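Local coordinates for protein tryptophan decarboxylase 1 (Oryza sativa subsp. japonica, PDB 6KHO) that uses pyridoxal 5'-phosphate to decarboxylate L-tryptophan to tryptamine and 5-hydroxy-L-tryptophan to serotonin, working as a homodimer in serotonin biosynthesis, at residues T166-T175 against D337-T346; P263-G271 against F291-A302. All coordinates share one frame; numbering follows the deposited sequence.

Interaction 1 (T166-T175 against D337-T346); sequences TGGGVILGTT and DCTCLYVRDT. With PLP (pyridoxal-5'-phosphate), chain C.
The phenol ring of Tyr-342 meets Gly-169 CA and Gly-168 O obliquely, and the ring stands off the sheet towards helix 133-149, where its OH bonds to Leu-143 O and the ring rests on Leu-146. Asp-337 touches the other segment through CB, 3.4 Å from Gly-173 O; its carboxylate is engaged elsewhere, OD1 in a weak hydrogen bond to Arg-383 N of the second subunit. Strand 168-172, outermost in the mixed sheet within the chain, pairs antiparallel with strand 339-343, as in the large domain of fold-type I PLP enzymes. Six backbone hydrogen bonds join Gly-168 to Val-343, Val-170 to Leu-341 and Leu-172 to Thr-339.

On the face turned to helix 175-194, Leu-341 carries the apolar contact. Its CG is anti to the backbone N (chi1 165°), which lays CD2 across the opposite strand, 4.0 Å from Val-170 CG1 and 4.1 Å from Leu-172 CD1. On the other face Ile-171 CG1 lies 4.1 Å from Cys-340 SG. Glycines allow close approach: a CB on Gly-168 would run into the methyl of Thr-346, whose CG2 already sits 3.5 Å from Gly-168 N. At this end Thr-166 is gripped twice, its O accepting from Thr-346 N and its OG1 donating in the carbonyl plane to Arg-344 O.

At the opposite end the chain turns into helix 175-194, with Thr-174 at the N-cap bonding through OG1 to Glu-177 N. Thr-339 OG1 bonds to Ser-327 OG, while the side chains of Thr-339 and Thr-175 cross at about a right angle, with Thr-339 CG2 3.9 Å from Thr-175 OG1. The helix start points at the cofactor phosphate: Thr-175 N donates to PLP O3P at 2.9 Å (N-H...O 153°).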
loop_
_atom_site.group_PDB
_atom_site.type_symbol
_atom_site.label_atom_id
_atom_site.label_comp_id
_atom_site.label_asym_id
_atom_site.label_seq_id
_atom_site.Cartn_x
_atom_site.Cartn_y
_atom_site.Cartn_z
ATOM N N THR A 166 20.459 16.866 1.453
ATOM C CA THR A 166 19.674 16.262 0.384
ATOM C C THR A 166 19.012 14.952 0.806
ATOM O O THR A 166 18.353 14.321 -0.024
ATOM C CB THR A 166 20.550 16.000 -0.856
ATOM O OG1 THR A 166 21.511 14.980 -0.551
ATOM C CG2 THR A 166 21.296 17.275 -1.302
ATOM N N GLY A 167 19.187 14.512 2.060
ATOM C CA GLY A 167 18.586 13.279 2.507
ATOM C C GLY A 167 17.123 13.454 2.879
ATOM O O GLY A 167 16.604 14.562 3.033
ATOM N N GLY A 168 16.439 12.326 3.012
ATOM C CA GLY A 168 15.055 12.354 3.440
ATOM C C GLY A 168 14.480 10.954 3.400
ATOM O O GLY A 168 15.182 9.983 3.106
ATOM N N GLY A 169 13.188 10.867 3.709
ATOM C CA GLY A 169 12.563 9.571 3.873
ATOM C C GLY A 169 11.132 9.571 3.390
ATOM O O GLY A 169 10.568 10.608 3.039
ATOM N N VAL A 170 10.552 8.372 3.366
ATOM C CA VAL A 170 9.148 8.195 3.027
ATOM C C VAL A 170 8.652 6.937 3.727
ATOM O O VAL A 170 9.381 5.949 3.843
ATOM C CB VAL A 170 8.930 8.114 1.496
ATOM C CG1 VAL A 170 9.698 6.926 0.887
ATOM C CG2 VAL A 170 7.425 8.020 1.164
ATOM N N ILE A 171 7.411 6.977 4.199
ATOM C CA ILE A 171 6.758 5.784 4.718
ATOM C C ILE A 171 6.041 5.105 3.557
ATOM O O ILE A 171 5.201 5.719 2.890
ATOM C CB ILE A 171 5.776 6.121 5.848
ATOM C CG1 ILE A 171 6.520 6.756 7.031
ATOM C CG2 ILE A 171 5.027 4.864 6.272
ATOM C CD1 ILE A 171 5.539 7.314 8.118
ATOM N N LEU A 172 6.387 3.848 3.313
ATOM C CA LEU A 172 5.773 3.016 2.292
ATOM C C LEU A 172 5.051 1.852 2.965
ATOM O O LEU A 172 5.174 1.631 4.172
ATOM C CB LEU A 172 6.833 2.494 1.301
ATOM C CG LEU A 172 7.679 3.580 0.629
ATOM C CD1 LEU A 172 8.870 2.999 -0.147
ATOM C CD2 LEU A 172 6.810 4.435 -0.285
ATOM N N GLY A 173 4.296 1.095 2.167
ATOM C CA GLY A 173 3.607 -0.064 2.707
ATOM C C GLY A 173 4.537 -1.232 2.997
ATOM O O GLY A 173 4.374 -1.926 4.004
ATOM N N THR A 174 5.538 -1.461 2.137
ATOM C CA THR A 174 6.286 -2.712 2.166
ATOM C C THR A 174 7.759 -2.479 1.863
ATOM O O THR A 174 8.140 -1.509 1.206
ATOM C CB THR A 174 5.761 -3.738 1.133
ATOM O OG1 THR A 174 5.854 -3.179 -0.188
ATOM C CG2 THR A 174 4.306 -4.141 1.424
ATOM N N THR A 175 8.580 -3.434 2.303
ATOM C CA THR A 175 9.980 -3.441 1.890
ATOM C C THR A 175 10.104 -3.618 0.378
ATOM O O THR A 175 10.993 -3.032 -0.252
ATOM C CB THR A 175 10.739 -4.536 2.649
ATOM O OG1 THR A 175 10.794 -4.182 4.035
ATOM C CG2 THR A 175 12.176 -4.684 2.133
ATOM N N ASP A 337 0.087 -1.335 7.624
ATOM C CA ASP A 337 1.435 -1.379 7.024
ATOM C C ASP A 337 2.252 -0.159 7.448
ATOM O O ASP A 337 1.702 0.942 7.604
ATOM C CB ASP A 337 1.380 -1.391 5.484
ATOM C CG ASP A 337 0.222 -2.207 4.927
ATOM O OD1 ASP A 337 0.118 -3.402 5.268
ATOM O OD2 ASP A 337 -0.583 -1.653 4.140
ATOM N N CYS A 338 3.562 -0.353 7.601
ATOM C CA CYS A 338 4.455 0.742 7.956
ATOM C C CYS A 338 5.917 0.359 7.697
ATOM O O CYS A 338 6.544 -0.288 8.540
ATOM C CB CYS A 338 4.267 1.131 9.424
ATOM S SG CYS A 338 5.233 2.621 9.901
ATOM N N THR A 339 6.460 0.736 6.542
ATOM C CA THR A 339 7.877 0.536 6.239
ATOM C C THR A 339 8.496 1.895 5.978
ATOM O O THR A 339 7.938 2.688 5.215
ATOM C CB THR A 339 8.080 -0.368 5.016
ATOM O OG1 THR A 339 7.461 -1.634 5.254
ATOM C CG2 THR A 339 9.582 -0.583 4.734
ATOM N N CYS A 340 9.637 2.165 6.606
ATOM C CA CYS A 340 10.304 3.456 6.493
ATOM C C CYS A 340 11.520 3.317 5.587
ATOM O O CYS A 340 12.369 2.459 5.826
ATOM C CB CYS A 340 10.716 3.966 7.875
ATOM S SG CYS A 340 9.246 4.266 8.916
ATOM N N LEU A 341 11.597 4.159 4.557
ATOM C CA LEU A 341 12.736 4.199 3.646
ATOM C C LEU A 341 13.469 5.520 3.817
ATOM O O LEU A 341 12.838 6.578 3.774
ATOM C CB LEU A 341 12.276 4.056 2.191
ATOM C CG LEU A 341 13.316 4.442 1.132
ATOM C CD1 LEU A 341 14.497 3.452 1.166
ATOM C CD2 LEU A 341 12.673 4.487 -0.243
ATOM N N TYR A 342 14.791 5.459 3.980
ATOM C CA TYR A 342 15.645 6.639 4.082
ATOM C C TYR A 342 16.653 6.621 2.943
ATOM O O TYR A 342 17.200 5.566 2.619
ATOM C CB TYR A 342 16.403 6.680 5.419
ATOM C CG TYR A 342 15.502 6.799 6.630
ATOM C CD1 TYR A 342 14.996 5.665 7.254
ATOM C CD2 TYR A 342 15.145 8.050 7.139
ATOM C CE1 TYR A 342 14.165 5.768 8.371
ATOM C CE2 TYR A 342 14.319 8.168 8.261
ATOM C CZ TYR A 342 13.836 7.025 8.870
ATOM O OH TYR A 342 13.011 7.127 9.968
ATOM N N VAL A 343 16.894 7.787 2.332
ATOM C CA VAL A 343 17.851 7.901 1.234
ATOM C C VAL A 343 18.758 9.097 1.490
ATOM O O VAL A 343 18.346 10.090 2.097
ATOM C CB VAL A 343 17.152 8.027 -0.144
ATOM C CG1 VAL A 343 16.226 6.821 -0.398
ATOM C CG2 VAL A 343 16.367 9.315 -0.244
ATOM N N ARG A 344 20.004 9.010 1.006
ATOM C CA ARG A 344 20.909 10.135 1.180
ATOM C C ARG A 344 20.676 11.245 0.161
ATOM O O ARG A 344 21.064 12.391 0.420
ATOM C CB ARG A 344 22.359 9.658 1.133
ATOM C CG ARG A 344 22.833 9.217 2.522
ATOM C CD ARG A 344 24.195 8.571 2.475
ATOM N NE ARG A 344 25.166 9.426 1.815
ATOM C CZ ARG A 344 26.215 8.974 1.139
ATOM N NH1 ARG A 344 26.417 7.668 1.021
ATOM N NH2 ARG A 344 27.054 9.829 0.574
ATOM N N ASP A 345 20.010 10.953 -0.961
ATOM C CA ASP A 345 19.735 11.977 -1.975
ATOM C C ASP A 345 18.334 11.766 -2.541
ATOM O O ASP A 345 18.150 10.986 -3.479
ATOM C CB ASP A 345 20.785 11.941 -3.085
ATOM C CG ASP A 345 20.703 13.155 -3.991
ATOM O OD1 ASP A 345 19.721 13.919 -3.862
ATOM O OD2 ASP A 345 21.612 13.354 -4.823
ATOM N N THR A 346 17.350 12.499 -2.005
ATOM C CA THR A 346 15.985 12.312 -2.487
ATOM C C THR A 346 15.860 12.645 -3.968
ATOM O O THR A 346 15.043 12.038 -4.671
ATOM C CB THR A 346 15.017 13.141 -1.654
ATOM O OG1 THR A 346 15.218 14.529 -1.933
ATOM C CG2 THR A 346 15.269 12.882 -0.186
HETATM N N1 PLP C . 12.995 -8.359 4.134
HETATM C C2 PLP C . 13.202 -8.816 5.420
HETATM C C2A PLP C . 14.579 -8.958 5.989
HETATM C C3 PLP C . 12.115 -9.157 6.210
HETATM O O3 PLP C . 12.324 -9.607 7.487
HETATM C C4 PLP C . 10.822 -9.027 5.719
HETATM C C4A PLP C . 9.658 -9.025 6.667
HETATM C C5 PLP C . 10.614 -8.570 4.425
HETATM C C6 PLP C . 11.710 -8.239 3.631
HETATM C C5A PLP C . 9.186 -8.466 3.934
HETATM O O4P PLP C . 9.050 -7.729 2.742
HETATM P P PLP C . 7.644 -7.006 2.363
HETATM O O1P PLP C . 6.497 -7.967 2.509
HETATM O O2P PLP C . 7.779 -6.508 0.945
HETATM O O3P PLP C . 7.357 -5.837 3.288
#

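Interaction 2 (P263-G271 against F291-A302); sequences PTYVCATVG and FAAWVHVDAAYA. With PLP (pyridoxal-5'-phosphate), chain C.
Tyr-265 to Thr-269 pair in parallel with Trp-294 to Asp-298, the strand axes 26° apart, and six backbone bonds run from Thr-264 O to Val-270 N; in the first, Trp-294 N sits above the carbonyl plane of Thr-264. The Tyr-265 ring and the five-membered ring of Trp-294 are nearly parallel (2°) but slid apart, Tyr-265 CE2 touching Trp-294 CD1 at 3.6 Å. With CG anti to the backbone N in both Tyr-265 (chi1 -177°) and His-296, the two side chains run alongside each other, and Tyr-265 OH comes 3.1 Å from His-296 CB before bonding to Thr-182 OG1. A leucine in place of this tyrosine would probably leave Thr-182 OG1 without this mate and open a gap beside His-296. Ser-323 OG bonds both Trp-294 NE1 and His-296 ND1, and Ser-325 OG is hydrogen-bonded to His-296 NE2, fixing the imidazole's rotation.

The strands belong to a beta-alpha-beta crossover through helix 281-289, which covers Val-266, Val-270, Val-295 and Val-297; Val-270 CG2 meets Val-297 CG1 at 3.9 Å.

At the C-terminal ends the pair reaches PLP. Asp-298 OD2 lies 2.8 Å from PLP N1 and accepts from a water that also bonds Thr-269 OG1, while OD1 takes Ala-300 N in an Asx turn. Ala-300 CB lies over the pyridine face, 3.5 Å from PLP C2.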
loop_
_atom_site.group_PDB
_atom_site.type_symbol
_atom_site.label_atom_id
_atom_site.label_comp_id
_atom_site.label_asym_id
_atom_site.label_seq_id
_atom_site.Cartn_x
_atom_site.Cartn_y
_atom_site.Cartn_z
ATOM N N PRO A 263 27.633 -3.257 -13.221
ATOM C CA PRO A 263 27.137 -3.494 -11.860
ATOM C C PRO A 263 26.389 -2.269 -11.364
ATOM O O PRO A 263 26.912 -1.153 -11.380
ATOM C CB PRO A 263 28.411 -3.748 -11.046
ATOM C CG PRO A 263 29.452 -4.100 -12.075
ATOM C CD PRO A 263 29.105 -3.309 -13.286
ATOM N N THR A 264 25.157 -2.493 -10.917
ATOM C CA THR A 264 24.188 -1.417 -10.773
ATOM C C THR A 264 23.692 -1.217 -9.347
ATOM O O THR A 264 23.464 -0.070 -8.950
ATOM C CB THR A 264 22.997 -1.672 -11.718
ATOM O OG1 THR A 264 23.437 -1.555 -13.084
ATOM C CG2 THR A 264 21.846 -0.690 -11.469
ATOM N N TYR A 265 23.585 -2.279 -8.549
ATOM C CA TYR A 265 22.837 -2.222 -7.295
ATOM C C TYR A 265 23.196 -3.442 -6.463
ATOM O O TYR A 265 23.261 -4.556 -6.991
ATOM C CB TYR A 265 21.334 -2.175 -7.593
ATOM C CG TYR A 265 20.360 -2.030 -6.424
ATOM C CD1 TYR A 265 20.151 -3.057 -5.514
ATOM C CD2 TYR A 265 19.584 -0.877 -6.301
ATOM C CE1 TYR A 265 19.208 -2.912 -4.472
ATOM C CE2 TYR A 265 18.644 -0.725 -5.275
ATOM C CZ TYR A 265 18.465 -1.738 -4.366
ATOM O OH TYR A 265 17.500 -1.582 -3.380
ATOM N N VAL A 266 23.442 -3.222 -5.173
ATOM C CA VAL A 266 23.702 -4.291 -4.211
ATOM C C VAL A 266 22.712 -4.157 -3.052
ATOM O O VAL A 266 22.530 -3.063 -2.513
ATOM C CB VAL A 266 25.148 -4.239 -3.673
ATOM C CG1 VAL A 266 25.385 -5.354 -2.682
ATOM C CG2 VAL A 266 26.192 -4.299 -4.819
ATOM N N CYS A 267 22.098 -5.270 -2.645
ATOM C CA CYS A 267 21.266 -5.301 -1.444
ATOM C C CYS A 267 22.010 -6.016 -0.325
ATOM O O CYS A 267 22.372 -7.185 -0.468
ATOM C CB CYS A 267 19.924 -5.991 -1.705
ATOM S SG CYS A 267 18.750 -5.842 -0.293
ATOM N N ALA A 268 22.247 -5.315 0.776
ATOM C CA ALA A 268 22.781 -5.909 1.995
ATOM C C ALA A 268 21.658 -6.029 3.014
ATOM O O ALA A 268 20.837 -5.115 3.144
ATOM C CB ALA A 268 23.912 -5.062 2.578
ATOM N N THR A 269 21.606 -7.150 3.731
ATOM C CA THR A 269 20.544 -7.388 4.705
ATOM C C THR A 269 21.118 -7.449 6.113
ATOM O O THR A 269 22.079 -8.187 6.367
ATOM C CB THR A 269 19.782 -8.684 4.400
ATOM O OG1 THR A 269 19.194 -8.598 3.101
ATOM C CG2 THR A 269 18.649 -8.910 5.438
ATOM N N VAL A 270 20.522 -6.685 7.025
ATOM C CA VAL A 270 20.812 -6.776 8.451
ATOM C C VAL A 270 19.625 -7.487 9.097
ATOM O O VAL A 270 18.562 -6.887 9.307
ATOM C CB VAL A 270 21.064 -5.402 9.079
ATOM C CG1 VAL A 270 21.286 -5.540 10.586
ATOM C CG2 VAL A 270 22.265 -4.739 8.416
ATOM N N GLY A 271 19.803 -8.771 9.420
ATOM C CA GLY A 271 18.731 -9.562 10.002
ATOM C C GLY A 271 17.944 -10.346 8.965
ATOM O O GLY A 271 16.760 -10.079 8.734
ATOM N N PHE A 291 32.563 0.270 -8.149
ATOM C CA PHE A 291 31.783 0.244 -9.372
ATOM C C PHE A 291 30.725 1.337 -9.434
ATOM O O PHE A 291 29.983 1.401 -10.421
ATOM C CB PHE A 291 31.133 -1.135 -9.533
ATOM C CG PHE A 291 32.106 -2.258 -9.347
ATOM C CD1 PHE A 291 32.831 -2.742 -10.422
ATOM C CD2 PHE A 291 32.334 -2.795 -8.094
ATOM C CE1 PHE A 291 33.759 -3.765 -10.246
ATOM C CE2 PHE A 291 33.244 -3.808 -7.905
ATOM C CZ PHE A 291 33.964 -4.300 -8.980
ATOM N N ALA A 292 30.667 2.216 -8.431
ATOM C CA ALA A 292 29.625 3.238 -8.302
ATOM C C ALA A 292 28.235 2.609 -8.244
ATOM O O ALA A 292 27.264 3.174 -8.743
ATOM C CB ALA A 292 29.696 4.274 -9.429
ATOM N N ALA A 293 28.129 1.425 -7.656
ATOM C CA ALA A 293 26.836 0.761 -7.605
ATOM C C ALA A 293 26.029 1.278 -6.415
ATOM O O ALA A 293 26.582 1.627 -5.369
ATOM C CB ALA A 293 27.022 -0.754 -7.503
ATOM N N TRP A 294 24.705 1.325 -6.586
ATOM C CA TRP A 294 23.814 1.674 -5.484
ATOM C C TRP A 294 23.853 0.587 -4.414
ATOM O O TRP A 294 23.845 -0.608 -4.727
ATOM C CB TRP A 294 22.389 1.833 -6.014
ATOM C CG TRP A 294 21.387 2.418 -5.080
ATOM C CD1 TRP A 294 20.839 1.830 -3.972
ATOM C CD2 TRP A 294 20.748 3.688 -5.222
ATOM N NE1 TRP A 294 19.924 2.685 -3.391
ATOM C CE2 TRP A 294 19.844 3.826 -4.145
ATOM C CE3 TRP A 294 20.862 4.733 -6.150
ATOM C CZ2 TRP A 294 19.064 4.976 -3.963
ATOM C CZ3 TRP A 294 20.075 5.867 -5.975
ATOM C CH2 TRP A 294 19.185 5.973 -4.896
ATOM N N VAL A 295 23.912 0.997 -3.149
ATOM C CA VAL A 295 23.845 0.062 -2.030
ATOM C C VAL A 295 22.601 0.369 -1.201
ATOM O O VAL A 295 22.483 1.459 -0.631
ATOM C CB VAL A 295 25.090 0.118 -1.142
ATOM C CG1 VAL A 295 24.915 -0.842 0.021
ATOM C CG2 VAL A 295 26.335 -0.271 -1.951
ATOM N N HIS A 296 21.696 -0.596 -1.111
ATOM C CA HIS A 296 20.542 -0.515 -0.220
ATOM C C HIS A 296 20.701 -1.514 0.921
ATOM O O HIS A 296 21.128 -2.654 0.701
ATOM C CB HIS A 296 19.246 -0.789 -0.978
ATOM C CG HIS A 296 18.029 -0.747 -0.105
ATOM N ND1 HIS A 296 17.440 0.435 0.284
ATOM C CD2 HIS A 296 17.312 -1.736 0.479
ATOM C CE1 HIS A 296 16.397 0.171 1.056
ATOM N NE2 HIS A 296 16.301 -1.140 1.192
ATOM N N VAL A 297 20.394 -1.078 2.144
ATOM C CA VAL A 297 20.387 -1.949 3.317
ATOM C C VAL A 297 18.934 -2.302 3.655
ATOM O O VAL A 297 18.112 -1.415 3.926
ATOM C CB VAL A 297 21.090 -1.286 4.512
ATOM C CG1 VAL A 297 20.926 -2.146 5.772
ATOM C CG2 VAL A 297 22.572 -1.031 4.197
ATOM N N ASP A 298 18.616 -3.600 3.637
ATOM C CA ASP A 298 17.311 -4.112 4.072
ATOM C C ASP A 298 17.432 -4.528 5.529
ATOM O O ASP A 298 18.075 -5.540 5.837
ATOM C CB ASP A 298 16.878 -5.303 3.213
ATOM C CG ASP A 298 15.576 -5.969 3.714
ATOM O OD1 ASP A 298 14.864 -5.399 4.574
ATOM O OD2 ASP A 298 15.254 -7.073 3.223
ATOM N N ALA A 299 16.831 -3.743 6.428
ATOM C CA ALA A 299 16.812 -4.055 7.854
ATOM C C ALA A 299 15.381 -4.148 8.360
ATOM O O ALA A 299 15.056 -3.657 9.439
ATOM C CB ALA A 299 17.596 -3.027 8.661
ATOM N N ALA A 300 14.527 -4.806 7.575
ATOM C CA ALA A 300 13.082 -4.782 7.796
ATOM C C ALA A 300 12.711 -5.151 9.223
ATOM O O ALA A 300 11.862 -4.499 9.844
ATOM C CB ALA A 300 12.397 -5.736 6.812
ATOM N N TYR A 301 13.330 -6.203 9.756
ATOM C CA TYR A 301 13.060 -6.684 11.107
ATOM C C TYR A 301 14.031 -6.101 12.126
ATOM O O TYR A 301 13.625 -5.418 13.069
ATOM C CB TYR A 301 13.142 -8.217 11.123
ATOM C CG TYR A 301 13.258 -8.838 12.501
ATOM C CD1 TYR A 301 12.158 -8.883 13.369
ATOM C CD2 TYR A 301 14.453 -9.402 12.922
ATOM C CE1 TYR A 301 12.265 -9.466 14.624
ATOM C CE2 TYR A 301 14.573 -9.975 14.167
ATOM C CZ TYR A 301 13.479 -10.016 15.012
ATOM O OH TYR A 301 13.615 -10.594 16.251
ATOM N N ALA A 302 15.322 -6.356 11.940
ATOM C CA ALA A 302 16.301 -6.037 12.967
ATOM C C ALA A 302 16.612 -4.549 13.066
ATOM O O ALA A 302 17.221 -4.135 14.050
ATOM C CB ALA A 302 17.584 -6.821 12.717
HETATM N N1 PLP C . 12.995 -8.359 4.134
HETATM C C2 PLP C . 13.202 -8.816 5.420
HETATM C C2A PLP C . 14.579 -8.958 5.989
HETATM C C3 PLP C . 12.115 -9.157 6.210
HETATM O O3 PLP C . 12.324 -9.607 7.487
HETATM C C4 PLP C . 10.822 -9.027 5.719
HETATM C C4A PLP C . 9.658 -9.025 6.667
HETATM C C5 PLP C . 10.614 -8.570 4.425
HETATM C C6 PLP C . 11.710 -8.239 3.631
HETATM C C5A PLP C . 9.186 -8.466 3.934
HETATM O O4P PLP C . 9.050 -7.729 2.742
HETATM P P PLP C . 7.644 -7.006 2.363
HETATM O O1P PLP C . 6.497 -7.967 2.509
HETATM O O2P PLP C . 7.779 -6.508 0.945
HETATM O O3P PLP C . 7.357 -5.837 3.288
HETATM O O HOH W 1 16.460 -9.459 2.800
HETATM O O HOH W 2 15.840 -7.488 9.269
#

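In the fold
Both interactions belong to one sheet, their centres about 14 Å apart, with strand 323-326 lying between strands 339-343 and 294-298. They meet at the cofactor: at the phosphate end Thr-175 N of interaction 1 is joined by Ser-176 and by Gly-381 of the second subunit in hydrogen-bonding PLP, and interaction 2 brings residues to the pyridine ring. Thr-175 links the two, its OG1 3.6 Å from Ala-300 CB and its CG2 3.7 Å from Asp-298 OD1. Farther along the sheet Leu-341 CD1 packs on His-296 CE1 at 3.8 Å. The side chain of Thr-175 is about 6 Å from that of Lys-330, the cofactor's attachment site, not attached in this structure. The side chain of Asp-298 is about 5 Å from that of serotonin-binding His-214.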